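Local coordinates for putative periplasmic protein (Bacteroides eggerthii, PDB 4HBR) that is of unknown function but, as a putative periplasmic protein with a beta-lactamase-inhibitor-like (PepSY-like) fold, may act outside the cytoplasmic membrane, at residues M107-Q112 against Q124-N129; S76-G81 against I100-P105; D41-F46 against Q56-T61. All coordinates share one frame; numbering follows the deposited sequence.

How the interactions relate
All three contacts belong to one antiparallel sheet in which each strand lies beside its neighbour in sequence. Interaction 1 (107-112 with 124-129) is a surface contact at the outermost hairpin, held by backbone pairing and a threonine hydroxyl. Interaction 2 (76-81 with 100-105) is partly buried and sets a loop after helix 67-75 against strand 97-104, with one apolar touch and one lysine bridge. These two meet through strands 97-104 and 109-115, their centres about 9 Å apart. Interaction 3 (41-46 with 56-61), also partly buried, lies near the chain's centre, about 21 Å from both other centres, and relies on a buried aspartate paired with arginine.

Interaction 1: M107-Q112 against Q124-N129; sequences MQMKYQ and QQNITN
The hydroxyl of Thr-128 takes the place of a backbone carbonyl in this hairpin: Lys-110 N donates to Thr-128 OG1 at 2.8 Å with a nearly straight N-H...O angle of 167°. Thr-128 OG1 donates to Asn-126 OD1 at 2.7 Å, and Thr-128 N reaches the same amide oxygen, closing an Asx turn where strand 121-126 ends. Asn-126 suits this corner because its short side chain, with CG anti to the backbone N (chi1 -175°), folds OD1 back over the following residues. Its ND2 end lies obliquely beside the Tyr-111 ring, 3.8 Å from CE2, with amide and ring planes 51° apart, while the selenium of selenomethionine Met-109 also approaches ND2. Backbone pairing runs from Ile-127 N to Lys-110 O (2.9 Å) through the non-hydrogen-bonded pair Tyr-111 and Asn-126 into the hydrogen-bonded pair Gln-112 and Gln-125, whose N and O atoms bond reciprocally. Their side chains run alongside each other, with a water bonded to Gln-112 NE2; Gln-112 OE1 is held by Thr-133 and Gln-101. On the same side, Ile-127 sets CG2 against Gln-112 CB at 3.7 Å and CD1 along the aliphatic chain of Lys-110. Since Thr-128 OG1 both accepts from the strand and donates to Asn-126, its rotation is fixed, and side-chain chemistry carries the pairing past the strand's end.

Interaction 2: S76-G81 against I100-P105; sequences SEFSDG and IQVGKP
Two type I beta turns, Ser-76 to Ser-79 and Phe-78 to Gly-81, connect helix 67-75 to strand 82-90, and Lys-104 reaches them from the end of strand 97-104. Its ammonium donates to Glu-77 O at 3.0 Å, nearly along the C=O axis, and makes a salt bridge to Asp-80, with NZ 2.8 Å from OD1. That carboxylate oxygen is approached on its syn side, 18° out of the plane. Lysine suits the place because its long chain can bend at chi2 and chi3 (-88° and -109°), swinging the charged end over the loop. Asp-80, with its short side chain, answers it almost at a right angle. Gripped by a carbonyl and a carboxylate at once, the ammonium ties the two turns to the strand.

The helix packs on the antiparallel sheet, in which strand 97-104 lies between 82-90, the strand the turns lead into, and 109-115. Within the first turn, Ser-76 OG accepts from Phe-78 N, an overlapping ST turn, and also bonds to Phe-73 O in the last turn of the helix. The second turn is closed by Gly-81 N donating to Phe-78 O at 2.8 Å. Beside the polar bridge, beta-branched Val-102 points toward the loop and divides its methyls: CG1 packs on Phe-78 CB at 3.7 Å, and CG2 lies 3.7 Å from both Phe-78 O and Gly-81 C. Gly-81 fits because it lacks a beta carbon, which would run into Val-102 CG2 and Gly-103 O; its CA lies 3.4 Å from Gly-103 O. The Phe-78 ring continues inward to Phe-73 and Ile-113, and meets the Tyr-111 ring.

Interaction 3: D41-F46 against Q56-T61; sequences DTRVWF and QTDWET
The charged interaction joins Arg-43 to Asp-58 end-on, each terminal guanidinium nitrogen taking one carboxylate oxygen. Arg-43 NH2 lies 2.9 Å from Asp-58 OD1 with an angle of 173°, and NH1 lies 3.0 Å from OD2, which it meets from above the carboxylate plane; the two flat groups are turned 44° apart. Arginine suits this position because its guanidinium presents several in-plane donors, serving Asp-58 through NH1 and NH2 and Gln-56 OE1 through NH2 at once. A bend at chi3 (-60°) brings the group over the neighbouring strand, where it probably stabilises the charge of buried Asp-58.

Of the other side-chain hydrogen bonds, Arg-43 NH2 donates to Gln-56 OE1 at 2.9 Å, on a lone pair, with the amide nearly perpendicular to the guanidinium. Gln-56 NE2 is held by Leu-134 O. Waters join the Asp-41 and Asp-58 carboxylates, and the hydroxyls of Thr-42 and Thr-57 on the other face; Thr-42 OG1 also bonds to Phe-40 O.

The backbone ladder is antiparallel: Arg-43 and Gln-56 exchange bonds, Gln-56 N to Arg-43 O at 2.8 Å, and Asp-58 N donates to Asp-41 O.

By van der Waals contact, the Trp-45 ring rests CH2 obliquely against the Gln-56 amide, 3.5 Å from CD.

Strand 40-46 pairs with strand 30-37 along its other edge, while Asp-58 OD1 reaches Thr-87 of strand 82-90; Val-44 and Phe-46 turn to helix 6-15.

Interaction 1: M107-Q112 against Q124-N129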
# COMPACT_ATOMS: atom_id res chain seq x y z
N MSE A 107 -4.67 -19.10 -15.34
CA MSE A 107 -3.37 -19.61 -14.90
C MSE A 107 -3.46 -20.06 -13.43
O MSE A 107 -2.60 -20.82 -12.95
CB MSE A 107 -2.33 -18.48 -15.06
CG MSE A 107 -0.88 -18.95 -15.15
SE MSE A 107 0.31 -17.42 -15.37
CE MSE A 107 -0.07 -17.03 -17.27
N GLN A 108 -4.49 -19.56 -12.70
CA GLN A 108 -4.77 -19.78 -11.28
C GLN A 108 -3.58 -19.27 -10.43
O GLN A 108 -3.12 -19.95 -9.51
CB GLN A 108 -5.14 -21.24 -10.98
CG GLN A 108 -6.45 -21.67 -11.66
CD GLN A 108 -7.00 -22.97 -11.16
OE1 GLN A 108 -6.35 -23.72 -10.44
NE2 GLN A 108 -8.23 -23.25 -11.53
N MSE A 109 -3.09 -18.07 -10.78
CA MSE A 109 -1.96 -17.38 -10.15
C MSE A 109 -2.28 -15.91 -9.88
O MSE A 109 -2.95 -15.27 -10.69
CB MSE A 109 -0.70 -17.43 -11.05
CG MSE A 109 -0.24 -18.83 -11.44
SE MSE A 109 0.70 -19.77 -10.00
CE MSE A 109 0.01 -21.62 -10.32
N LYS A 110 -1.77 -15.37 -8.75
CA LYS A 110 -1.92 -13.97 -8.38
C LYS A 110 -0.53 -13.35 -8.30
O LYS A 110 0.41 -13.97 -7.78
CB LYS A 110 -2.71 -13.81 -7.06
CG LYS A 110 -3.20 -12.38 -6.85
CD LYS A 110 -4.30 -12.23 -5.80
CE LYS A 110 -4.44 -10.77 -5.41
NZ LYS A 110 -5.71 -10.47 -4.70
N TYR A 111 -0.39 -12.13 -8.84
CA TYR A 111 0.90 -11.44 -8.89
C TYR A 111 0.82 -10.06 -8.27
O TYR A 111 -0.24 -9.44 -8.25
CB TYR A 111 1.40 -11.33 -10.33
CG TYR A 111 1.62 -12.68 -10.99
CD1 TYR A 111 0.60 -13.32 -11.68
CD2 TYR A 111 2.87 -13.31 -10.94
CE1 TYR A 111 0.79 -14.55 -12.29
CE2 TYR A 111 3.08 -14.55 -11.54
CZ TYR A 111 2.03 -15.18 -12.21
OH TYR A 111 2.20 -16.40 -12.81
N GLN A 112 1.96 -9.57 -7.79
CA GLN A 112 2.14 -8.24 -7.24
C GLN A 112 3.34 -7.60 -7.94
O GLN A 112 4.44 -8.17 -7.95
CB GLN A 112 2.33 -8.28 -5.72
CG GLN A 112 2.48 -6.90 -5.09
CD GLN A 112 2.42 -7.00 -3.61
OE1 GLN A 112 1.33 -7.15 -3.03
NE2 GLN A 112 3.58 -6.94 -2.95
N GLN A 124 8.51 -8.10 -9.30
CA GLN A 124 7.42 -8.93 -9.80
C GLN A 124 7.38 -10.12 -8.88
O GLN A 124 8.34 -10.90 -8.86
CB GLN A 124 7.74 -9.33 -11.24
CG GLN A 124 6.56 -9.71 -12.09
CD GLN A 124 6.94 -9.45 -13.53
OE1 GLN A 124 7.22 -8.30 -13.96
NE2 GLN A 124 6.90 -10.50 -14.32
N GLN A 125 6.37 -10.20 -8.01
CA GLN A 125 6.21 -11.24 -6.97
C GLN A 125 5.01 -12.12 -7.31
O GLN A 125 3.97 -11.62 -7.70
CB GLN A 125 5.97 -10.53 -5.62
CG GLN A 125 6.52 -11.10 -4.31
CD GLN A 125 6.34 -10.07 -3.16
OE1 GLN A 125 6.75 -8.89 -3.24
NE2 GLN A 125 5.78 -10.54 -2.06
N ASN A 126 5.15 -13.42 -7.12
CA ASN A 126 4.04 -14.36 -7.24
C ASN A 126 3.47 -14.44 -5.82
O ASN A 126 4.16 -14.92 -4.91
CB ASN A 126 4.50 -15.70 -7.79
CG ASN A 126 3.39 -16.69 -8.07
OD1 ASN A 126 2.44 -16.82 -7.31
ND2 ASN A 126 3.51 -17.45 -9.14
N ILE A 127 2.27 -13.88 -5.62
CA ILE A 127 1.63 -13.81 -4.31
C ILE A 127 0.48 -14.81 -4.19
O ILE A 127 -0.34 -14.68 -3.28
CB ILE A 127 1.18 -12.36 -3.97
CG1 ILE A 127 0.14 -11.81 -4.98
CG2 ILE A 127 2.41 -11.44 -3.84
CD1 ILE A 127 -0.71 -10.66 -4.45
N THR A 128 0.45 -15.86 -5.05
CA THR A 128 -0.55 -16.92 -4.97
C THR A 128 -0.37 -17.59 -3.61
O THR A 128 0.75 -18.01 -3.29
CB THR A 128 -0.40 -17.95 -6.13
OG1 THR A 128 -0.20 -17.28 -7.37
CG2 THR A 128 -1.59 -18.90 -6.24
N ASN A 129 -1.46 -17.64 -2.79
CA ASN A 129 -1.49 -18.27 -1.46
C ASN A 129 -0.58 -17.56 -0.43
O ASN A 129 -0.17 -18.18 0.55
CB ASN A 129 -1.11 -19.79 -1.52
CG ASN A 129 -1.78 -20.61 -2.59
OD1 ASN A 129 -1.12 -21.32 -3.37
ND2 ASN A 129 -3.09 -20.60 -2.62
O HOH W 1 5.74 -7.29 -4.92

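Interaction 2: S76-G81 against I100-P105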
# COMPACT_ATOMS: atom_id res chain seq x y z
N SER A 76 2.74 -4.84 -20.25
CA SER A 76 3.26 -6.01 -19.54
C SER A 76 2.47 -7.29 -19.87
O SER A 76 1.43 -7.23 -20.53
CB SER A 76 3.25 -5.77 -18.03
OG SER A 76 1.95 -5.94 -17.48
N GLU A 77 2.97 -8.44 -19.37
CA GLU A 77 2.35 -9.76 -19.54
C GLU A 77 1.10 -9.91 -18.64
O GLU A 77 0.40 -10.92 -18.75
CB GLU A 77 3.38 -10.89 -19.28
CG GLU A 77 4.05 -10.85 -17.91
CD GLU A 77 4.88 -12.06 -17.50
OE1 GLU A 77 4.45 -13.21 -17.77
OE2 GLU A 77 5.93 -11.85 -16.85
N PHE A 78 0.81 -8.91 -17.80
CA PHE A 78 -0.33 -8.93 -16.87
C PHE A 78 -1.49 -8.06 -17.34
O PHE A 78 -2.53 -8.04 -16.68
CB PHE A 78 0.13 -8.47 -15.48
CG PHE A 78 1.32 -9.23 -14.97
CD1 PHE A 78 1.19 -10.52 -14.48
CD2 PHE A 78 2.60 -8.68 -15.04
CE1 PHE A 78 2.30 -11.25 -14.06
CE2 PHE A 78 3.71 -9.39 -14.61
CZ PHE A 78 3.55 -10.68 -14.12
N SER A 79 -1.33 -7.36 -18.48
CA SER A 79 -2.31 -6.43 -19.06
C SER A 79 -3.72 -7.03 -19.20
O SER A 79 -4.70 -6.30 -19.02
CB SER A 79 -1.85 -5.93 -20.42
OG SER A 79 -1.52 -6.98 -21.31
N ASP A 80 -3.80 -8.33 -19.50
CA ASP A 80 -5.05 -9.08 -19.70
C ASP A 80 -5.63 -9.64 -18.38
O ASP A 80 -6.74 -10.17 -18.38
CB ASP A 80 -4.83 -10.23 -20.72
CG ASP A 80 -3.76 -11.27 -20.35
OD1 ASP A 80 -2.84 -10.92 -19.57
OD2 ASP A 80 -3.84 -12.41 -20.87
N GLY A 81 -4.88 -9.52 -17.28
CA GLY A 81 -5.30 -10.01 -15.98
C GLY A 81 -6.38 -9.18 -15.29
O GLY A 81 -6.72 -8.08 -15.76
N ILE A 100 0.67 -2.92 -7.71
CA ILE A 100 -0.50 -3.45 -8.42
C ILE A 100 -0.59 -4.94 -8.16
O ILE A 100 0.39 -5.66 -8.35
CB ILE A 100 -0.46 -3.11 -9.96
CG1 ILE A 100 -0.43 -1.57 -10.20
CG2 ILE A 100 -1.67 -3.75 -10.71
CD1 ILE A 100 -0.11 -1.14 -11.59
N GLN A 101 -1.78 -5.41 -7.71
CA GLN A 101 -2.07 -6.82 -7.48
C GLN A 101 -2.99 -7.26 -8.59
O GLN A 101 -4.06 -6.66 -8.80
CB GLN A 101 -2.66 -7.07 -6.10
CG GLN A 101 -1.72 -6.69 -4.94
CD GLN A 101 -2.34 -6.93 -3.59
OE1 GLN A 101 -3.55 -7.05 -3.43
NE2 GLN A 101 -1.52 -7.00 -2.58
N VAL A 102 -2.57 -8.25 -9.37
CA VAL A 102 -3.33 -8.67 -10.55
C VAL A 102 -3.42 -10.19 -10.55
O VAL A 102 -2.45 -10.88 -10.25
CB VAL A 102 -2.70 -8.05 -11.86
CG1 VAL A 102 -1.20 -8.35 -11.99
CG2 VAL A 102 -3.45 -8.45 -13.12
N GLY A 103 -4.62 -10.70 -10.80
CA GLY A 103 -4.84 -12.13 -10.87
C GLY A 103 -4.89 -12.62 -12.30
O GLY A 103 -5.36 -11.90 -13.18
N LYS A 104 -4.38 -13.84 -12.53
CA LYS A 104 -4.45 -14.52 -13.83
C LYS A 104 -5.35 -15.75 -13.58
O LYS A 104 -4.84 -16.81 -13.23
CB LYS A 104 -3.04 -14.85 -14.37
CG LYS A 104 -2.22 -13.61 -14.74
CD LYS A 104 -2.45 -13.17 -16.18
CE LYS A 104 -1.26 -13.45 -17.04
NZ LYS A 104 -1.57 -13.22 -18.48
N PRO A 105 -6.69 -15.57 -13.60
CA PRO A 105 -7.60 -16.67 -13.21
C PRO A 105 -7.48 -17.95 -14.04
O PRO A 105 -7.76 -19.02 -13.50
CB PRO A 105 -9.00 -16.05 -13.38
CG PRO A 105 -8.82 -14.87 -14.26
CD PRO A 105 -7.46 -14.34 -13.91

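Interaction 3: D41-F46 against Q56-T61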
# COMPACT_ATOMS: atom_id res chain seq x y z
N ASP A 41 -9.16 3.53 1.36
CA ASP A 41 -8.59 2.81 2.50
C ASP A 41 -7.15 3.25 2.65
O ASP A 41 -6.41 3.25 1.67
CB ASP A 41 -8.69 1.28 2.35
CG ASP A 41 -10.11 0.75 2.40
OD1 ASP A 41 -10.93 1.33 3.14
OD2 ASP A 41 -10.40 -0.24 1.70
N THR A 42 -6.80 3.73 3.84
CA THR A 42 -5.49 4.28 4.16
C THR A 42 -4.89 3.57 5.36
O THR A 42 -5.59 3.29 6.33
CB THR A 42 -5.63 5.80 4.43
OG1 THR A 42 -6.30 6.41 3.32
CG2 THR A 42 -4.29 6.50 4.67
N ARG A 43 -3.60 3.29 5.30
CA ARG A 43 -2.83 2.67 6.37
C ARG A 43 -1.58 3.49 6.59
O ARG A 43 -0.99 3.97 5.62
CB ARG A 43 -2.50 1.21 6.06
CG ARG A 43 -3.72 0.30 6.01
CD ARG A 43 -3.39 -1.09 5.48
NE ARG A 43 -2.84 -1.06 4.11
CZ ARG A 43 -3.54 -0.88 2.99
NH1 ARG A 43 -4.85 -0.66 3.04
NH2 ARG A 43 -2.93 -0.89 1.81
N VAL A 44 -1.21 3.73 7.87
CA VAL A 44 -0.02 4.52 8.24
C VAL A 44 0.75 3.72 9.29
O VAL A 44 0.17 3.33 10.29
CB VAL A 44 -0.36 5.98 8.73
CG1 VAL A 44 0.91 6.81 8.92
CG2 VAL A 44 -1.29 6.68 7.76
N TRP A 45 2.06 3.48 9.03
CA TRP A 45 2.98 2.74 9.92
C TRP A 45 3.74 3.71 10.79
O TRP A 45 4.23 4.73 10.30
CB TRP A 45 3.97 1.88 9.11
CG TRP A 45 3.43 0.59 8.57
CD1 TRP A 45 3.75 -0.67 8.99
CD2 TRP A 45 2.47 0.44 7.52
NE1 TRP A 45 3.08 -1.60 8.23
CE2 TRP A 45 2.27 -0.95 7.33
CE3 TRP A 45 1.81 1.34 6.65
CZ2 TRP A 45 1.40 -1.46 6.36
CZ3 TRP A 45 0.99 0.83 5.66
CH2 TRP A 45 0.77 -0.55 5.54
N PHE A 46 3.89 3.38 12.06
CA PHE A 46 4.60 4.18 13.05
C PHE A 46 5.58 3.36 13.85
O PHE A 46 5.28 2.22 14.21
CB PHE A 46 3.59 4.81 14.05
CG PHE A 46 2.71 5.89 13.50
CD1 PHE A 46 3.10 7.22 13.53
CD2 PHE A 46 1.45 5.58 12.97
CE1 PHE A 46 2.28 8.22 13.00
CE2 PHE A 46 0.62 6.59 12.46
CZ PHE A 46 1.05 7.90 12.46
N GLN A 56 0.04 4.11 2.99
CA GLN A 56 -0.52 3.37 1.86
C GLN A 56 -1.94 3.85 1.61
O GLN A 56 -2.72 4.00 2.55
CB GLN A 56 -0.48 1.86 2.09
CG GLN A 56 0.92 1.28 1.96
CD GLN A 56 0.98 -0.21 2.09
OE1 GLN A 56 -0.05 -0.90 2.14
NE2 GLN A 56 2.18 -0.72 2.18
N THR A 57 -2.25 4.13 0.32
CA THR A 57 -3.57 4.58 -0.16
C THR A 57 -4.05 3.56 -1.18
O THR A 57 -3.40 3.40 -2.22
CB THR A 57 -3.47 6.01 -0.75
OG1 THR A 57 -3.04 6.90 0.27
CG2 THR A 57 -4.77 6.52 -1.35
N ASP A 58 -5.17 2.85 -0.89
CA ASP A 58 -5.70 1.88 -1.84
C ASP A 58 -6.55 2.59 -2.84
O ASP A 58 -7.72 2.86 -2.61
CB ASP A 58 -6.48 0.74 -1.16
CG ASP A 58 -5.63 -0.25 -0.39
OD1 ASP A 58 -4.39 -0.27 -0.60
OD2 ASP A 58 -6.20 -1.04 0.39
N TRP A 59 -5.94 2.94 -3.96
CA TRP A 59 -6.56 3.58 -5.11
C TRP A 59 -7.53 2.61 -5.78
O TRP A 59 -8.51 3.05 -6.36
CB TRP A 59 -5.45 3.98 -6.10
CG TRP A 59 -4.74 5.27 -5.80
CD1 TRP A 59 -5.23 6.34 -5.11
CD2 TRP A 59 -3.50 5.71 -6.40
NE1 TRP A 59 -4.35 7.40 -5.19
CE2 TRP A 59 -3.28 7.04 -5.97
CE3 TRP A 59 -2.54 5.08 -7.22
CZ2 TRP A 59 -2.15 7.77 -6.35
CZ3 TRP A 59 -1.41 5.80 -7.58
CH2 TRP A 59 -1.23 7.14 -7.18
N GLU A 60 -7.21 1.28 -5.71
CA GLU A 60 -7.97 0.12 -6.20
C GLU A 60 -8.00 -0.04 -7.73
O GLU A 60 -7.95 -1.17 -8.21
CB GLU A 60 -9.43 0.14 -5.66
CG GLU A 60 -9.50 -0.10 -4.16
CD GLU A 60 -10.87 -0.08 -3.51
OE1 GLU A 60 -11.88 0.17 -4.21
OE2 GLU A 60 -10.92 -0.32 -2.28
N THR A 61 -8.13 1.07 -8.48
CA THR A 61 -8.23 1.05 -9.94
C THR A 61 -7.04 1.76 -10.60
O THR A 61 -6.45 2.66 -10.02
CB THR A 61 -9.59 1.68 -10.35
OG1 THR A 61 -9.74 2.97 -9.74
CG2 THR A 61 -10.78 0.79 -9.98
O HOH W 2 -9.78 2.20 -1.02
O HOH W 3 -8.71 -1.83 -0.00
O HOH W 4 -4.88 8.02 1.71
O HOH W 5 -1.04 -3.27 3.88